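LPP20 lipofamily protein (PDB 4KZS) is a secreted protein of the human pathogen Helicobacter pylori whose function is unknown, with a three-helix bundle and a possible link to the Tol-Pal system. Local coordinates at residues S137-M148 / L164-A175. Numbering follows the deposited sequence.
Sequences SKSMGDLLAKAM and LENYEKIYYQNA
Tyr171 reaches across to helix 137-148 as a knob into a hole, its side chain received by Ser137, Met140, Gly141 and Leu144. With CG anti to the backbone N (chi1 174°), the ring extends far enough to bring OH to 3.5 Å from Gly141 CA, where the lack of a side chain lets the phenol lie close to the backbone. Ser137 O comes to the ring edge near its plane, 4.0 Å from Tyr171 CE2, while Met140 CB and Leu144 CD2 approach obliquely. Leu144 runs past Tyr171 in the opposite direction, placing CD2 3.8 Å from Tyr171 CB.

The same leucine slides antiparallel past Glu168, whose chain bends at chi2 (-84°) and turns the carboxylate back to the partner helix. OE1 of Glu168 then lies 3.7 Å from Leu144 CG and also meets the sulfur of Met148, whose side chain crosses at about a right angle. Such interdigitation is consistent with two members of the protein's three-helix bundle: the segments run roughly antiparallel (154° between their directions), the axes approaching to 10.7 Å. Helix 103-121, probably the third member, contributes Phe121, which touches Met140 and Leu144 and meets the Tyr167 ring edge-to-face, and Tyr114, which touches Leu164.

Toward the C-terminal end of segment 137-148, Leu164 rests CD1 against both Ala147 CB, 3.9 Å away, and Met148 CG. At the other end Met140 runs extended to SD, 3.7 Å from Ala175 CB, and a bend at chi3 places CE loosely near Ile170 CG2. Ser137 OG is modelled as donating to Ala175 O, but so close that the bond is doubtful. Asn174 ND2 donates to a lone pair of Ile170 O at 3.0 Å, though that oxygen is tilted from the Asn174 amide plane, linking Asn174 to the backbone one turn earlier.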
loop_
_atom_site.group_PDB
_atom_site.type_symbol
_atom_site.label_atom_id
_atom_site.label_comp_id
_atom_site.label_asym_id
_atom_site.label_seq_id
_atom_site.Cartn_x
_atom_site.Cartn_y
_atom_site.Cartn_z
ATOM N N SER A 137 5.321 -2.845 -7.292
ATOM C CA SER A 137 4.153 -3.705 -7.232
ATOM C C SER A 137 3.388 -3.462 -5.912
ATOM O O SER A 137 2.191 -3.195 -5.915
ATOM C CB SER A 137 4.648 -5.142 -7.345
ATOM O OG SER A 137 3.633 -6.084 -7.125
ATOM N N LYS A 138 4.085 -3.550 -4.780
ATOM C CA LYS A 138 3.519 -3.202 -3.481
ATOM C C LYS A 138 2.785 -1.857 -3.558
ATOM O O LYS A 138 1.714 -1.690 -2.997
ATOM C CB LYS A 138 4.629 -3.106 -2.443
ATOM C CG LYS A 138 4.151 -2.713 -1.043
ATOM C CD LYS A 138 3.207 -3.763 -0.454
ATOM C CE LYS A 138 2.895 -3.562 1.023
ATOM N NZ LYS A 138 2.630 -4.921 1.595
ATOM N N SER A 139 3.367 -0.903 -4.267
ATOM C CA SER A 139 2.748 0.390 -4.365
ATOM C C SER A 139 1.456 0.242 -5.126
ATOM O O SER A 139 0.424 0.662 -4.623
ATOM C CB SER A 139 3.704 1.460 -4.939
ATOM O OG SER A 139 4.737 1.793 -3.987
ATOM N N MET A 140 1.474 -0.404 -6.294
ATOM C CA MET A 140 0.203 -0.594 -7.016
ATOM C C MET A 140 -0.845 -1.277 -6.146
ATOM O O MET A 140 -2.059 -0.907 -6.177
ATOM C CB MET A 140 0.377 -1.381 -8.281
ATOM C CG MET A 140 1.316 -0.699 -9.242
ATOM S SD MET A 140 1.585 -1.565 -10.811
ATOM C CE MET A 140 -0.050 -1.616 -11.493
ATOM N N GLY A 141 -0.398 -2.263 -5.370
ATOM C CA GLY A 141 -1.315 -2.961 -4.456
ATOM C C GLY A 141 -1.957 -1.997 -3.468
ATOM O O GLY A 141 -3.193 -1.966 -3.299
ATOM N N ASP A 142 -1.114 -1.180 -2.837
ATOM C CA ASP A 142 -1.605 -0.150 -1.914
ATOM C C ASP A 142 -2.638 0.845 -2.492
ATOM O O ASP A 142 -3.682 1.088 -1.843
ATOM C CB ASP A 142 -0.437 0.577 -1.269
ATOM C CG ASP A 142 0.476 -0.369 -0.496
ATOM O OD1 ASP A 142 -0.070 -1.267 0.182
ATOM O OD2 ASP A 142 1.728 -0.209 -0.568
ATOM N N LEU A 143 -2.349 1.398 -3.680
ATOM C CA LEU A 143 -3.234 2.367 -4.287
ATOM C C LEU A 143 -4.628 1.750 -4.437
ATOM O O LEU A 143 -5.657 2.320 -3.990
ATOM C CB LEU A 143 -2.686 2.849 -5.641
ATOM C CG LEU A 143 -1.255 3.425 -5.718
ATOM C CD1 LEU A 143 -1.048 4.055 -7.078
ATOM C CD2 LEU A 143 -0.921 4.465 -4.654
ATOM N N LEU A 144 -4.635 0.557 -5.018
ATOM C CA LEU A 144 -5.850 -0.149 -5.307
ATOM C C LEU A 144 -6.577 -0.455 -4.001
ATOM O O LEU A 144 -7.811 -0.349 -3.892
ATOM C CB LEU A 144 -5.502 -1.394 -6.090
ATOM C CG LEU A 144 -5.756 -1.333 -7.597
ATOM C CD1 LEU A 144 -5.492 0.027 -8.187
ATOM C CD2 LEU A 144 -4.939 -2.356 -8.344
ATOM N N ALA A 145 -5.813 -0.744 -2.968
ATOM C CA ALA A 145 -6.420 -0.940 -1.665
ATOM C C ALA A 145 -6.982 0.355 -1.008
ATOM O O ALA A 145 -7.990 0.278 -0.311
ATOM C CB ALA A 145 -5.407 -1.582 -0.779
ATOM N N LYS A 146 -6.339 1.520 -1.180
ATOM C CA LYS A 146 -6.914 2.799 -0.683
ATOM C C LYS A 146 -8.127 3.178 -1.521
ATOM O O LYS A 146 -9.182 3.506 -0.978
ATOM C CB LYS A 146 -5.931 3.944 -0.771
ATOM C CG LYS A 146 -4.584 3.776 -0.085
ATOM C CD LYS A 146 -4.594 4.467 1.267
ATOM C CE LYS A 146 -3.200 4.605 1.875
ATOM N NZ LYS A 146 -3.262 5.349 3.176
ATOM N N ALA A 147 -7.982 3.100 -2.843
ATOM C CA ALA A 147 -9.027 3.490 -3.802
ATOM C C ALA A 147 -10.352 2.751 -3.661
ATOM O O ALA A 147 -11.433 3.355 -3.758
ATOM C CB ALA A 147 -8.520 3.354 -5.252
ATOM N N MET A 148 -10.319 1.443 -3.489
ATOM C CA MET A 148 -11.588 0.753 -3.545
ATOM C C MET A 148 -12.566 1.188 -2.451
ATOM O O MET A 148 -13.749 1.462 -2.711
ATOM C CB MET A 148 -11.349 -0.731 -3.480
ATOM C CG MET A 148 -10.889 -1.270 -4.793
ATOM S SD MET A 148 -10.501 -3.002 -4.615
ATOM C CE MET A 148 -12.153 -3.628 -4.204
ATOM N N LEU A 164 -12.200 0.965 -11.701
ATOM C CA LEU A 164 -10.870 0.456 -11.377
ATOM C C LEU A 164 -10.602 -0.867 -12.064
ATOM O O LEU A 164 -9.448 -1.232 -12.249
ATOM C CB LEU A 164 -10.693 0.288 -9.874
ATOM C CG LEU A 164 -10.563 1.617 -9.136
ATOM C CD1 LEU A 164 -10.869 1.458 -7.652
ATOM C CD2 LEU A 164 -9.188 2.207 -9.355
ATOM N N GLU A 165 -11.667 -1.567 -12.447
ATOM C CA GLU A 165 -11.587 -2.866 -13.125
ATOM C C GLU A 165 -10.407 -2.981 -14.082
ATOM O O GLU A 165 -9.747 -4.018 -14.155
ATOM C CB GLU A 165 -12.874 -3.163 -13.890
ATOM C CG GLU A 165 -12.717 -4.210 -14.990
ATOM C CD GLU A 165 -14.002 -4.927 -15.333
ATOM O OE1 GLU A 165 -14.010 -5.645 -16.366
ATOM O OE2 GLU A 165 -14.993 -4.775 -14.572
ATOM N N ASN A 166 -10.140 -1.908 -14.803
ATOM C CA ASN A 166 -9.095 -1.934 -15.783
ATOM C C ASN A 166 -7.751 -1.979 -15.155
ATOM O O ASN A 166 -6.848 -2.640 -15.651
ATOM C CB ASN A 166 -9.174 -0.698 -16.649
ATOM C CG ASN A 166 -8.993 -1.026 -18.096
ATOM O OD1 ASN A 166 -7.860 -1.182 -18.562
ATOM N ND2 ASN A 166 -10.119 -1.177 -18.824
ATOM N N TYR A 167 -7.612 -1.229 -14.078
ATOM C CA TYR A 167 -6.356 -1.140 -13.403
ATOM C C TYR A 167 -6.092 -2.440 -12.712
ATOM O O TYR A 167 -4.973 -2.924 -12.696
ATOM C CB TYR A 167 -6.417 -0.054 -12.377
ATOM C CG TYR A 167 -6.027 1.290 -12.894
ATOM C CD1 TYR A 167 -4.959 1.440 -13.767
ATOM C CD2 TYR A 167 -6.690 2.426 -12.462
ATOM C CE1 TYR A 167 -4.580 2.687 -14.219
ATOM C CE2 TYR A 167 -6.311 3.677 -12.901
ATOM C CZ TYR A 167 -5.259 3.805 -13.785
ATOM O OH TYR A 167 -4.867 5.048 -14.231
ATOM N N GLU A 168 -7.133 -3.013 -12.142
ATOM C CA GLU A 168 -6.996 -4.285 -11.504
ATOM C C GLU A 168 -6.374 -5.268 -12.494
ATOM O O GLU A 168 -5.282 -5.767 -12.263
ATOM C CB GLU A 168 -8.341 -4.744 -10.992
ATOM C CG GLU A 168 -8.762 -3.978 -9.754
ATOM C CD GLU A 168 -8.174 -4.538 -8.472
ATOM O OE1 GLU A 168 -8.384 -3.947 -7.399
ATOM O OE2 GLU A 168 -7.520 -5.586 -8.511
ATOM N N LYS A 169 -7.039 -5.502 -13.616
ATOM C CA LYS A 169 -6.445 -6.278 -14.706
ATOM C C LYS A 169 -4.961 -6.013 -14.833
ATOM O O LYS A 169 -4.146 -6.882 -14.576
ATOM C CB LYS A 169 -7.147 -6.028 -16.043
ATOM C CG LYS A 169 -6.620 -6.900 -17.174
ATOM C CD LYS A 169 -6.976 -8.375 -16.966
ATOM C CE LYS A 169 -6.428 -9.245 -18.094
ATOM N NZ LYS A 169 -6.838 -10.666 -18.078
ATOM N N ILE A 170 -4.597 -4.803 -15.201
ATOM C CA ILE A 170 -3.172 -4.465 -15.340
ATOM C C ILE A 170 -2.320 -4.897 -14.148
ATOM O O ILE A 170 -1.126 -5.136 -14.287
ATOM C CB ILE A 170 -3.039 -2.963 -15.532
ATOM C CG1 ILE A 170 -3.687 -2.571 -16.851
ATOM C CG2 ILE A 170 -1.588 -2.522 -15.446
ATOM C CD1 ILE A 170 -4.041 -1.100 -16.894
ATOM N N TYR A 171 -2.942 -4.968 -12.972
ATOM C CA TYR A 171 -2.266 -5.331 -11.710
ATOM C C TYR A 171 -2.078 -6.849 -11.596
ATOM O O TYR A 171 -0.977 -7.324 -11.367
ATOM C CB TYR A 171 -3.078 -4.822 -10.505
ATOM C CG TYR A 171 -2.554 -5.252 -9.151
ATOM C CD1 TYR A 171 -3.323 -6.015 -8.283
ATOM C CD2 TYR A 171 -1.296 -4.889 -8.742
ATOM C CE1 TYR A 171 -2.845 -6.389 -7.026
ATOM C CE2 TYR A 171 -0.813 -5.226 -7.495
ATOM C CZ TYR A 171 -1.591 -5.995 -6.637
ATOM O OH TYR A 171 -1.079 -6.347 -5.388
ATOM N N TYR A 172 -3.158 -7.603 -11.763
ATOM C CA TYR A 172 -3.070 -9.057 -11.741
ATOM C C TYR A 172 -2.239 -9.608 -12.872
ATOM O O TYR A 172 -1.551 -10.620 -12.682
ATOM C CB TYR A 172 -4.436 -9.729 -11.621
ATOM C CG TYR A 172 -4.975 -9.561 -10.233
ATOM C CD1 TYR A 172 -6.231 -9.057 -10.014
ATOM C CD2 TYR A 172 -4.186 -9.849 -9.116
ATOM C CE1 TYR A 172 -6.741 -8.872 -8.720
ATOM C CE2 TYR A 172 -4.668 -9.662 -7.816
ATOM C CZ TYR A 172 -5.947 -9.169 -7.632
ATOM O OH TYR A 172 -6.438 -8.951 -6.381
ATOM N N GLN A 173 -2.190 -8.909 -14.002
ATOM C CA GLN A 173 -1.405 -9.444 -15.096
ATOM C C GLN A 173 0.030 -9.004 -15.201
ATOM O O GLN A 173 0.739 -9.484 -16.056
ATOM C CB GLN A 173 -2.114 -9.346 -16.436
ATOM C CG GLN A 173 -2.271 -7.955 -16.960
ATOM C CD GLN A 173 -2.631 -7.969 -18.424
ATOM O OE1 GLN A 173 -1.758 -8.015 -19.281
ATOM N NE2 GLN A 173 -3.921 -7.948 -18.717
ATOM N N ASN A 174 0.483 -8.135 -14.323
ATOM C CA ASN A 174 1.859 -7.665 -14.420
ATOM C C ASN A 174 2.452 -7.494 -13.061
ATOM O O ASN A 174 3.672 -7.578 -12.901
ATOM C CB ASN A 174 1.935 -6.307 -15.136
ATOM C CG ASN A 174 1.461 -6.376 -16.571
ATOM O OD1 ASN A 174 2.053 -7.077 -17.393
ATOM N ND2 ASN A 174 0.387 -5.656 -16.883
ATOM N N ALA A 175 1.606 -7.218 -12.076
ATOM C CA ALA A 175 2.128 -6.686 -10.827
ATOM C C ALA A 175 1.902 -7.565 -9.627
ATOM O O ALA A 175 2.745 -7.575 -8.755
ATOM C CB ALA A 175 1.586 -5.289 -10.563
#